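Local coordinates for protein probable starch synthase 4, chloroplastic/amyloplastic (Arabidopsis thaliana, PDB 6GNE) that belongs to the GT-B glycosyltransferases as a probable plastid starch synthase and carries adenosine-5'-diphosphate and glycans bound in its model, at residues R60-V71 against N82-E90; Q197-Q205 against D211-F222. All coordinates share one frame; numbering follows the deposited sequence.

Interaction 1. Residues R60-V71 against N82-E90; sequences RVRDLRALDTVV and NKIWIGTVE
With chi1 at -64°, CG of W85 stands anti to its carbonyl carbon, and the indole lies against A66 on the neighbouring strand. CB of A66 sits over one face, 3.9 Å from the centroid of the six-membered ring and 7° off its normal, a CH-pi contact. L64, its CG anti to the backbone N (chi1 178°), reaches the same ring, with its CG 3.7 Å from W85 CE3. On the other face of the hairpin formed by strands 64-75 and 78-89, L67 CD1 rests 3.9 Å from I86 CG2 and also touches I84. The strands are antiparallel, and R65 and I86 form a hydrogen-bonded pair in which I86 N donates to R65 O at 2.9 Å. Between R62 and R65 the register slips by one residue at a beta bulge beside G87. Where the edge strand turns at D68, a water donates to L67 O and T69 O and accepts from I84 N at 2.9 Å. E90 OE2 lies at the guanidinium edge of R60, a long salt bridge of 3.8 Å from NE, while its OE1 pairs with K37. Backbone bonds and apolar side chains thus carry most of this contact, and the R60-E90 charge pair probably adds little.

Interaction 2. Residues Q197-Q205 against D211-F222; sequences QLNRPDRMQ and DRVNPVKGAIIF. With GLC (alpha-D-glucopyranose), chain D.
The F222 ring has G218 O at its edge, in plane, and R203 CG also comes to the edge, 3.9 Å from F222 CE2. Here the end of helix 195-198 and a type I beta turn, R200 to R203, both pack against helix 215-222 in the starch synthase catalytic domain of this GT-B protein. L198 CD2 approaches the ring obliquely, 3.6 Å from CZ, and the glucose does likewise through O5. The R203 guanidinium has Q197 O over the centre of one face and D202 OD1 at its edge; its NH2 forms a salt bridge with D202 OD2. M204 runs along the start of helix 215-222, CG anti to its carbonyl carbon (chi1 -66°), which lays CG 3.5 Å from G218 CA, with CE near P215. I221 and F222 belong to a glycan pocket that W157, D158 and N224 complete, and I221 O accepts a weak bond from glucose O2. N214 is the N-cap of the helix, its OD1 accepting from K217 N at 2.7 Å. The same residue ties the helix to the segment that follows the turn, its backbone N donating to M204 O at 2.6 Å, nearly in line with the carbonyl bond.

Interactions 1 and 2 both belong to the starch synthase catalytic domain, yet they do not touch: their centres are 33 Å apart and their nearest atoms about 19 Å. Interaction 1 comes first along the chain and builds an outlying hairpin, which strand 92-100 connects to the parallel strands of the same mixed sheet through strand 45-51; the E90 side chain lies about 12 Å from the bound adenosine-5'-diphosphate. Interaction 2 meets a sugar directly through I221 and F222, in a glycan pocket separate from the ADP pocket, while its P215 side chain lies about 11 Å from the bound AC1. Of the two contacts, only interaction 2 touches a bound sugar.

Interaction 1. Residues R60-V71 against N82-E90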
loop_
_atom_site.group_PDB
_atom_site.type_symbol
_atom_site.label_atom_id
_atom_site.label_comp_id
_atom_site.label_asym_id
_atom_site.label_seq_id
_atom_site.Cartn_x
_atom_site.Cartn_y
_atom_site.Cartn_z
ATOM N N ARG A 60 13.007 13.125 5.817
ATOM C CA ARG A 60 11.865 14.012 5.628
ATOM C C ARG A 60 11.177 14.321 6.947
ATOM O O ARG A 60 10.117 14.947 6.950
ATOM C CB ARG A 60 10.897 13.404 4.612
ATOM C CG ARG A 60 11.597 12.900 3.341
ATOM C CD ARG A 60 12.180 14.035 2.501
ATOM N NE ARG A 60 11.147 14.700 1.673
ATOM C CZ ARG A 60 11.282 15.875 1.048
ATOM N NH1 ARG A 60 12.427 16.566 1.086
ATOM N NH2 ARG A 60 10.254 16.363 0.361
ATOM N N VAL A 61 11.830 13.951 8.048
ATOM C CA VAL A 61 11.302 14.168 9.375
ATOM C C VAL A 61 11.812 15.508 9.823
ATOM O O VAL A 61 12.987 15.667 9.965
ATOM C CB VAL A 61 11.758 13.062 10.340
ATOM C CG1 VAL A 61 11.150 13.264 11.722
ATOM C CG2 VAL A 61 11.351 11.690 9.829
ATOM N N ARG A 62 10.910 16.454 10.061
ATOM C CA ARG A 62 11.236 17.756 10.639
ATOM C C ARG A 62 10.995 17.753 12.142
ATOM O O ARG A 62 10.123 17.023 12.636
ATOM C CB ARG A 62 10.349 18.846 10.029
ATOM C CG ARG A 62 10.240 18.850 8.521
ATOM C CD ARG A 62 11.528 19.266 7.842
ATOM N NE ARG A 62 11.400 18.980 6.422
ATOM C CZ ARG A 62 12.158 18.146 5.691
ATOM N NH1 ARG A 62 13.195 17.477 6.195
ATOM N NH2 ARG A 62 11.866 18.001 4.408
ATOM N N ASP A 63 11.742 18.587 12.866
ATOM C CA ASP A 63 11.512 18.823 14.289
ATOM C C ASP A 63 11.318 17.541 15.090
ATOM O O ASP A 63 10.416 17.452 15.881
ATOM C CB ASP A 63 10.295 19.748 14.504
ATOM C CG ASP A 63 10.286 20.939 13.590
ATOM O OD1 ASP A 63 11.084 21.851 13.820
ATOM O OD2 ASP A 63 9.453 20.980 12.657
ATOM N N LEU A 64 12.161 16.547 14.867
ATOM C CA LEU A 64 12.094 15.295 15.596
ATOM C C LEU A 64 12.654 15.491 16.970
ATOM O O LEU A 64 13.777 15.968 17.101
ATOM C CB LEU A 64 12.903 14.229 14.879
ATOM C CG LEU A 64 12.967 12.882 15.554
ATOM C CD1 LEU A 64 11.574 12.321 15.637
ATOM C CD2 LEU A 64 13.886 11.964 14.786
ATOM N N ARG A 65 11.887 15.135 17.994
ATOM C CA ARG A 65 12.351 15.301 19.385
ATOM C C ARG A 65 11.687 14.327 20.298
ATOM O O ARG A 65 10.560 13.899 20.048
ATOM C CB ARG A 65 12.194 16.731 19.923
ATOM C CG ARG A 65 11.073 17.521 19.281
ATOM C CD ARG A 65 11.035 19.012 19.634
ATOM N NE ARG A 65 9.681 19.274 20.147
ATOM C CZ ARG A 65 9.306 19.229 21.439
ATOM N NH1 ARG A 65 10.184 18.998 22.430
ATOM N NH2 ARG A 65 8.021 19.412 21.751
ATOM N N ALA A 66 12.444 13.961 21.330
ATOM C CA ALA A 66 11.988 13.059 22.372
ATOM C C ALA A 66 11.344 13.895 23.439
ATOM O O ALA A 66 11.943 14.848 23.923
ATOM C CB ALA A 66 13.147 12.255 22.956
ATOM N N LEU A 67 10.108 13.546 23.787
ATOM C CA LEU A 67 9.378 14.255 24.814
ATOM C C LEU A 67 9.862 13.792 26.164
ATOM O O LEU A 67 10.392 12.682 26.320
ATOM C CB LEU A 67 7.880 14.012 24.680
ATOM C CG LEU A 67 7.253 14.559 23.398
ATOM C CD1 LEU A 67 5.754 14.231 23.430
ATOM C CD2 LEU A 67 7.529 16.062 23.184
ATOM N N ASP A 68 9.656 14.660 27.151
ATOM C CA ASP A 68 10.050 14.388 28.509
ATOM C C ASP A 68 9.064 13.478 29.209
ATOM O O ASP A 68 9.483 12.734 30.108
ATOM C CB ASP A 68 10.227 15.703 29.239
ATOM C CG ASP A 68 11.421 16.424 28.742
ATOM O OD1 ASP A 68 12.503 15.875 28.974
ATOM O OD2 ASP A 68 11.289 17.466 28.068
ATOM N N THR A 69 7.782 13.530 28.808
ATOM C CA THR A 69 6.758 12.611 29.311
ATOM C C THR A 69 6.996 11.163 28.859
ATOM O O THR A 69 6.878 10.852 27.675
ATOM C CB THR A 69 5.322 13.009 28.845
ATOM O OG1 THR A 69 5.410 13.854 27.692
ATOM C CG2 THR A 69 4.509 13.707 29.952
ATOM N N VAL A 70 7.319 10.288 29.813
ATOM C CA VAL A 70 7.322 8.836 29.576
ATOM C C VAL A 70 5.856 8.340 29.701
ATOM O O VAL A 70 5.072 8.899 30.470
ATOM C CB VAL A 70 8.307 8.097 30.526
ATOM C CG1 VAL A 70 8.299 6.594 30.277
ATOM C CG2 VAL A 70 9.727 8.650 30.361
ATOM N N VAL A 71 5.484 7.331 28.904
ATOM C CA VAL A 71 4.136 6.755 28.931
ATOM C C VAL A 71 4.252 5.264 29.250
ATOM O O VAL A 71 4.802 4.476 28.455
ATOM C CB VAL A 71 3.353 6.988 27.620
ATOM C CG1 VAL A 71 2.040 6.216 27.627
ATOM C CG2 VAL A 71 3.092 8.476 27.415
ATOM N N ASN A 82 7.630 3.743 27.797
ATOM C CA ASN A 82 7.767 4.106 26.373
ATOM C C ASN A 82 8.264 5.550 26.212
ATOM O O ASN A 82 7.646 6.454 26.774
ATOM C CB ASN A 82 6.411 3.990 25.669
ATOM C CG ASN A 82 5.829 2.594 25.724
ATOM O OD1 ASN A 82 4.912 2.330 26.480
ATOM N ND2 ASN A 82 6.348 1.707 24.913
ATOM N N LYS A 83 9.366 5.759 25.483
ATOM C CA LYS A 83 9.798 7.106 25.047
ATOM C C LYS A 83 8.892 7.530 23.896
ATOM O O LYS A 83 8.740 6.793 22.941
ATOM C CB LYS A 83 11.277 7.166 24.534
ATOM C CG LYS A 83 12.304 7.787 25.468
ATOM C CD LYS A 83 12.439 6.973 26.761
ATOM C CE LYS A 83 12.571 7.789 28.073
ATOM N NZ LYS A 83 13.976 7.916 28.553
ATOM N N ILE A 84 8.311 8.720 24.000
ATOM C CA ILE A 84 7.483 9.287 22.942
ATOM C C ILE A 84 8.294 10.333 22.163
ATOM O O ILE A 84 8.949 11.214 22.764
ATOM C CB ILE A 84 6.205 9.927 23.521
ATOM C CG1 ILE A 84 5.469 8.924 24.426
ATOM C CG2 ILE A 84 5.274 10.415 22.415
ATOM C CD1 ILE A 84 5.257 7.549 23.815
ATOM N N TRP A 85 8.251 10.218 20.829
ATOM C CA TRP A 85 8.896 11.184 19.949
ATOM C C TRP A 85 7.830 11.887 19.132
ATOM O O TRP A 85 6.824 11.269 18.814
ATOM C CB TRP A 85 9.869 10.485 19.005
ATOM C CG TRP A 85 11.020 9.807 19.658
ATOM C CD1 TRP A 85 10.974 8.713 20.473
ATOM C CD2 TRP A 85 12.397 10.172 19.556
ATOM N NE1 TRP A 85 12.226 8.378 20.884
ATOM C CE2 TRP A 85 13.124 9.253 20.332
ATOM C CE3 TRP A 85 13.089 11.167 18.864
ATOM C CZ2 TRP A 85 14.517 9.313 20.454
ATOM C CZ3 TRP A 85 14.444 11.221 18.975
ATOM C CH2 TRP A 85 15.150 10.309 19.786
ATOM N N ILE A 86 8.057 13.158 18.778
ATOM C CA ILE A 86 7.195 13.811 17.776
ATOM C C ILE A 86 8.008 14.408 16.674
ATOM O O ILE A 86 9.145 14.761 16.863
ATOM C CB ILE A 86 6.239 14.909 18.340
ATOM C CG1 ILE A 86 6.982 16.192 18.723
ATOM C CG2 ILE A 86 5.466 14.382 19.537
ATOM C CD1 ILE A 86 6.137 17.217 19.473
ATOM N N GLY A 87 7.369 14.556 15.537
ATOM C CA GLY A 87 7.992 15.105 14.366
ATOM C C GLY A 87 6.930 15.400 13.358
ATOM O O GLY A 87 5.768 15.049 13.547
ATOM N N THR A 88 7.321 16.041 12.279
ATOM C CA THR A 88 6.378 16.400 11.239
ATOM C C THR A 88 6.877 15.768 9.961
ATOM O O THR A 88 8.038 15.940 9.582
ATOM C CB THR A 88 6.244 17.913 11.124
ATOM O OG1 THR A 88 5.816 18.440 12.396
ATOM C CG2 THR A 88 5.212 18.286 10.078
ATOM N N VAL A 89 6.002 14.967 9.354
ATOM C CA VAL A 89 6.324 14.215 8.167
ATOM C C VAL A 89 5.328 14.660 7.108
ATOM O O VAL A 89 4.118 14.358 7.175
ATOM C CB VAL A 89 6.222 12.694 8.396
ATOM C CG1 VAL A 89 6.564 11.938 7.115
ATOM C CG2 VAL A 89 7.124 12.272 9.549
ATOM N N GLU A 90 5.867 15.414 6.158
ATOM C CA GLU A 90 5.126 16.040 5.082
ATOM C C GLU A 90 3.863 16.775 5.514
ATOM O O GLU A 90 2.766 16.566 4.986
ATOM C CB GLU A 90 4.955 15.032 3.939
ATOM C CG GLU A 90 6.231 15.063 3.060
ATOM C CD GLU A 90 6.330 13.930 2.066
ATOM O OE1 GLU A 90 5.258 13.411 1.676
ATOM O OE2 GLU A 90 7.492 13.587 1.712
HETATM O O HOH W 1 9.049 10.236 26.382
#

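Interaction 2. Residues Q197-Q205 against D211-F222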
loop_
_atom_site.group_PDB
_atom_site.type_symbol
_atom_site.label_atom_id
_atom_site.label_comp_id
_atom_site.label_asym_id
_atom_site.label_seq_id
_atom_site.Cartn_x
_atom_site.Cartn_y
_atom_site.Cartn_z
ATOM N N GLN A 197 -13.484 -14.332 26.812
ATOM C CA GLN A 197 -14.538 -13.497 26.196
ATOM C C GLN A 197 -14.396 -13.410 24.685
ATOM O O GLN A 197 -15.392 -13.500 23.967
ATOM C CB GLN A 197 -14.574 -12.063 26.793
ATOM C CG GLN A 197 -15.205 -11.964 28.195
ATOM C CD GLN A 197 -16.671 -12.461 28.232
ATOM O OE1 GLN A 197 -16.966 -13.525 28.771
ATOM N NE2 GLN A 197 -17.577 -11.701 27.628
ATOM N N LEU A 198 -13.158 -13.231 24.224
ATOM C CA LEU A 198 -12.887 -12.961 22.813
ATOM C C LEU A 198 -12.627 -14.197 21.941
ATOM O O LEU A 198 -12.832 -14.130 20.720
ATOM C CB LEU A 198 -11.752 -11.927 22.676
ATOM C CG LEU A 198 -12.135 -10.510 23.118
ATOM C CD1 LEU A 198 -10.905 -9.673 23.345
ATOM C CD2 LEU A 198 -13.024 -9.839 22.095
ATOM N N ASN A 199 -12.196 -15.310 22.540
ATOM C CA ASN A 199 -12.032 -16.562 21.788
ATOM C C ASN A 199 -13.389 -17.297 21.716
ATOM O O ASN A 199 -13.541 -18.374 22.270
ATOM C CB ASN A 199 -10.923 -17.435 22.401
ATOM C CG ASN A 199 -10.530 -18.601 21.525
ATOM O OD1 ASN A 199 -11.031 -18.762 20.432
ATOM N ND2 ASN A 199 -9.633 -19.434 22.020
ATOM N N ARG A 200 -14.359 -16.672 21.039
ATOM C CA ARG A 200 -15.688 -17.217 20.759
ATOM C C ARG A 200 -16.002 -17.012 19.276
ATOM O O ARG A 200 -15.544 -16.013 18.688
ATOM C CB ARG A 200 -16.736 -16.501 21.611
ATOM C CG ARG A 200 -16.481 -16.690 23.098
ATOM C CD ARG A 200 -17.709 -16.511 23.964
ATOM N NE ARG A 200 -17.320 -16.683 25.367
ATOM C CZ ARG A 200 -17.225 -17.859 26.014
ATOM N NH1 ARG A 200 -16.850 -17.867 27.292
ATOM N NH2 ARG A 200 -17.492 -19.029 25.407
ATOM N N PRO A 201 -16.778 -17.934 18.650
ATOM C CA PRO A 201 -16.983 -17.840 17.167
ATOM C C PRO A 201 -17.616 -16.505 16.701
ATOM O O PRO A 201 -17.189 -15.926 15.692
ATOM C CB PRO A 201 -17.867 -19.048 16.826
ATOM C CG PRO A 201 -18.189 -19.730 18.120
ATOM C CD PRO A 201 -17.584 -18.998 19.280
ATOM N N ASP A 202 -18.575 -16.002 17.480
ATOM C CA ASP A 202 -19.142 -14.652 17.275
ATOM C C ASP A 202 -18.189 -13.469 17.566
ATOM O O ASP A 202 -18.593 -12.320 17.405
ATOM C CB ASP A 202 -20.457 -14.480 18.065
ATOM C CG ASP A 202 -20.268 -14.603 19.587
ATOM O OD1 ASP A 202 -19.851 -15.679 20.064
ATOM O OD2 ASP A 202 -20.561 -13.637 20.314
ATOM N N ARG A 203 -16.951 -13.749 17.983
ATOM C CA ARG A 203 -15.922 -12.714 18.245
ATOM C C ARG A 203 -14.626 -12.974 17.433
ATOM O O ARG A 203 -14.653 -12.832 16.214
ATOM C CB ARG A 203 -15.648 -12.597 19.760
ATOM C CG ARG A 203 -16.224 -11.382 20.452
ATOM C CD ARG A 203 -17.723 -11.428 20.743
ATOM N NE ARG A 203 -17.991 -11.031 22.158
ATOM C CZ ARG A 203 -18.623 -11.763 23.100
ATOM N NH1 ARG A 203 -18.739 -11.273 24.327
ATOM N NH2 ARG A 203 -19.164 -12.962 22.837
ATOM N N MET A 204 -13.515 -13.383 18.058
ATOM C CA MET A 204 -12.209 -13.369 17.396
ATOM C C MET A 204 -11.613 -14.755 17.125
ATOM O O MET A 204 -10.501 -14.841 16.628
ATOM C CB MET A 204 -11.210 -12.578 18.234
ATOM C CG MET A 204 -11.495 -11.102 18.356
ATOM S SD MET A 204 -10.172 -10.280 19.310
ATOM C CE MET A 204 -8.764 -10.571 18.218
ATOM N N GLN A 205 -12.320 -15.837 17.468
ATOM C CA GLN A 205 -11.855 -17.192 17.140
ATOM C C GLN A 205 -11.683 -17.318 15.624
ATOM O O GLN A 205 -12.583 -16.940 14.891
ATOM C CB GLN A 205 -12.870 -18.241 17.603
ATOM C CG GLN A 205 -12.437 -19.688 17.390
ATOM C CD GLN A 205 -13.385 -20.679 18.042
ATOM O OE1 GLN A 205 -14.492 -20.948 17.537
ATOM N NE2 GLN A 205 -12.960 -21.224 19.179
ATOM N N ASP A 211 -8.653 -23.233 18.750
ATOM C CA ASP A 211 -7.715 -22.637 19.703
ATOM C C ASP A 211 -6.744 -21.671 19.023
ATOM O O ASP A 211 -5.631 -21.479 19.480
ATOM C CB ASP A 211 -7.039 -23.703 20.606
ATOM C CG ASP A 211 -7.616 -23.708 22.045
ATOM O OD1 ASP A 211 -7.598 -22.638 22.705
ATOM O OD2 ASP A 211 -8.090 -24.768 22.512
ATOM N N ARG A 212 -7.250 -20.974 18.003
ATOM C CA ARG A 212 -6.552 -19.846 17.366
ATOM C C ARG A 212 -7.462 -18.616 17.297
ATOM O O ARG A 212 -8.686 -18.751 17.228
ATOM C CB ARG A 212 -6.083 -20.237 15.966
ATOM C CG ARG A 212 -4.813 -21.079 15.985
ATOM C CD ARG A 212 -4.448 -21.705 14.632
ATOM N NE ARG A 212 -3.771 -20.776 13.722
ATOM C CZ ARG A 212 -2.547 -20.257 13.909
ATOM N NH1 ARG A 212 -1.807 -20.561 14.977
ATOM N NH2 ARG A 212 -2.050 -19.419 13.013
ATOM N N VAL A 213 -6.867 -17.420 17.318
ATOM C CA VAL A 213 -7.633 -16.168 17.201
ATOM C C VAL A 213 -7.250 -15.359 15.967
ATOM O O VAL A 213 -6.170 -15.524 15.427
ATOM C CB VAL A 213 -7.512 -15.283 18.446
ATOM C CG1 VAL A 213 -8.272 -15.918 19.603
ATOM C CG2 VAL A 213 -6.050 -15.017 18.811
ATOM N N ASN A 214 -8.142 -14.470 15.539
ATOM C CA ASN A 214 -8.000 -13.767 14.268
ATOM C C ASN A 214 -8.156 -12.252 14.465
ATOM O O ASN A 214 -9.280 -11.764 14.615
ATOM C CB ASN A 214 -9.023 -14.299 13.264
ATOM C CG ASN A 214 -8.817 -13.740 11.870
ATOM O OD1 ASN A 214 -8.679 -12.527 11.696
ATOM N ND2 ASN A 214 -8.807 -14.609 10.873
ATOM N N PRO A 215 -7.027 -11.503 14.456
ATOM C CA PRO A 215 -7.069 -10.058 14.673
ATOM C C PRO A 215 -7.918 -9.287 13.686
ATOM O O PRO A 215 -8.668 -8.410 14.088
ATOM C CB PRO A 215 -5.615 -9.660 14.573
ATOM C CG PRO A 215 -4.883 -10.842 15.098
ATOM C CD PRO A 215 -5.652 -12.024 14.612
ATOM N N VAL A 216 -7.803 -9.608 12.415
ATOM C CA VAL A 216 -8.588 -8.927 11.392
ATOM C C VAL A 216 -10.074 -9.207 11.592
ATOM O O VAL A 216 -10.886 -8.305 11.426
ATOM C CB VAL A 216 -8.116 -9.299 9.967
ATOM C CG1 VAL A 216 -9.046 -8.728 8.895
ATOM C CG2 VAL A 216 -6.707 -8.776 9.742
ATOM N N LYS A 217 -10.424 -10.424 11.983
ATOM C CA LYS A 217 -11.821 -10.740 12.303
ATOM C C LYS A 217 -12.370 -9.935 13.487
ATOM O O LYS A 217 -13.529 -9.501 13.475
ATOM C CB LYS A 217 -12.005 -12.220 12.600
ATOM C CG LYS A 217 -13.465 -12.531 12.815
ATOM C CD LYS A 217 -13.913 -13.883 12.365
ATOM C CE LYS A 217 -13.908 -14.889 13.468
ATOM N NZ LYS A 217 -15.073 -15.803 13.351
ATOM N N GLY A 218 -11.543 -9.758 14.517
ATOM C CA GLY A 218 -11.887 -8.870 15.624
ATOM C C GLY A 218 -12.077 -7.430 15.209
ATOM O O GLY A 218 -12.946 -6.762 15.741
ATOM N N ALA A 219 -11.275 -6.939 14.272
ATOM C CA ALA A 219 -11.440 -5.564 13.795
ATOM C C ALA A 219 -12.668 -5.393 12.932
ATOM O O ALA A 219 -13.274 -4.332 12.958
ATOM C CB ALA A 219 -10.219 -5.095 13.071
ATOM N N ILE A 220 -13.060 -6.425 12.184
ATOM C CA ILE A 220 -14.292 -6.327 11.404
ATOM C C ILE A 220 -15.476 -6.203 12.364
ATOM O O ILE A 220 -16.375 -5.414 12.162
ATOM C CB ILE A 220 -14.478 -7.496 10.435
ATOM C CG1 ILE A 220 -13.438 -7.441 9.299
ATOM C CG2 ILE A 220 -15.897 -7.531 9.855
ATOM C CD1 ILE A 220 -13.118 -8.805 8.682
ATOM N N ILE A 221 -15.450 -6.989 13.424
ATOM C CA ILE A 221 -16.556 -7.038 14.384
ATOM C C ILE A 221 -16.658 -5.780 15.241
ATOM O O ILE A 221 -17.697 -5.172 15.355
ATOM C CB ILE A 221 -16.465 -8.327 15.217
ATOM C CG1 ILE A 221 -16.728 -9.527 14.266
ATOM C CG2 ILE A 221 -17.484 -8.342 16.359
ATOM C CD1 ILE A 221 -16.280 -10.845 14.819
ATOM N N PHE A 222 -15.545 -5.374 15.815
ATOM C CA PHE A 222 -15.518 -4.259 16.776
ATOM C C PHE A 222 -15.450 -2.845 16.195
ATOM O O PHE A 222 -15.541 -1.894 16.939
ATOM C CB PHE A 222 -14.378 -4.484 17.792
ATOM C CG PHE A 222 -14.680 -5.564 18.775
ATOM C CD1 PHE A 222 -15.283 -5.243 19.977
ATOM C CD2 PHE A 222 -14.399 -6.906 18.514
ATOM C CE1 PHE A 222 -15.589 -6.227 20.916
ATOM C CE2 PHE A 222 -14.741 -7.894 19.427
ATOM C CZ PHE A 222 -15.325 -7.545 20.633
HETATM C C1 GLC D . -18.485 -3.720 20.078
HETATM C C2 GLC D . -18.932 -4.512 18.844
HETATM C C3 GLC D . -19.910 -5.626 19.212
HETATM C C4 GLC D . -19.232 -6.477 20.291
HETATM C C5 GLC D . -19.058 -5.570 21.525
HETATM C C6 GLC D . -18.574 -6.280 22.792
HETATM O O2 GLC D . -19.526 -3.667 17.864
HETATM O O3 GLC D . -20.266 -6.425 18.075
HETATM O O4 GLC D . -19.922 -7.715 20.550
HETATM O O5 GLC D . -18.107 -4.557 21.168
HETATM O O6 GLC D . -17.868 -5.381 23.670
#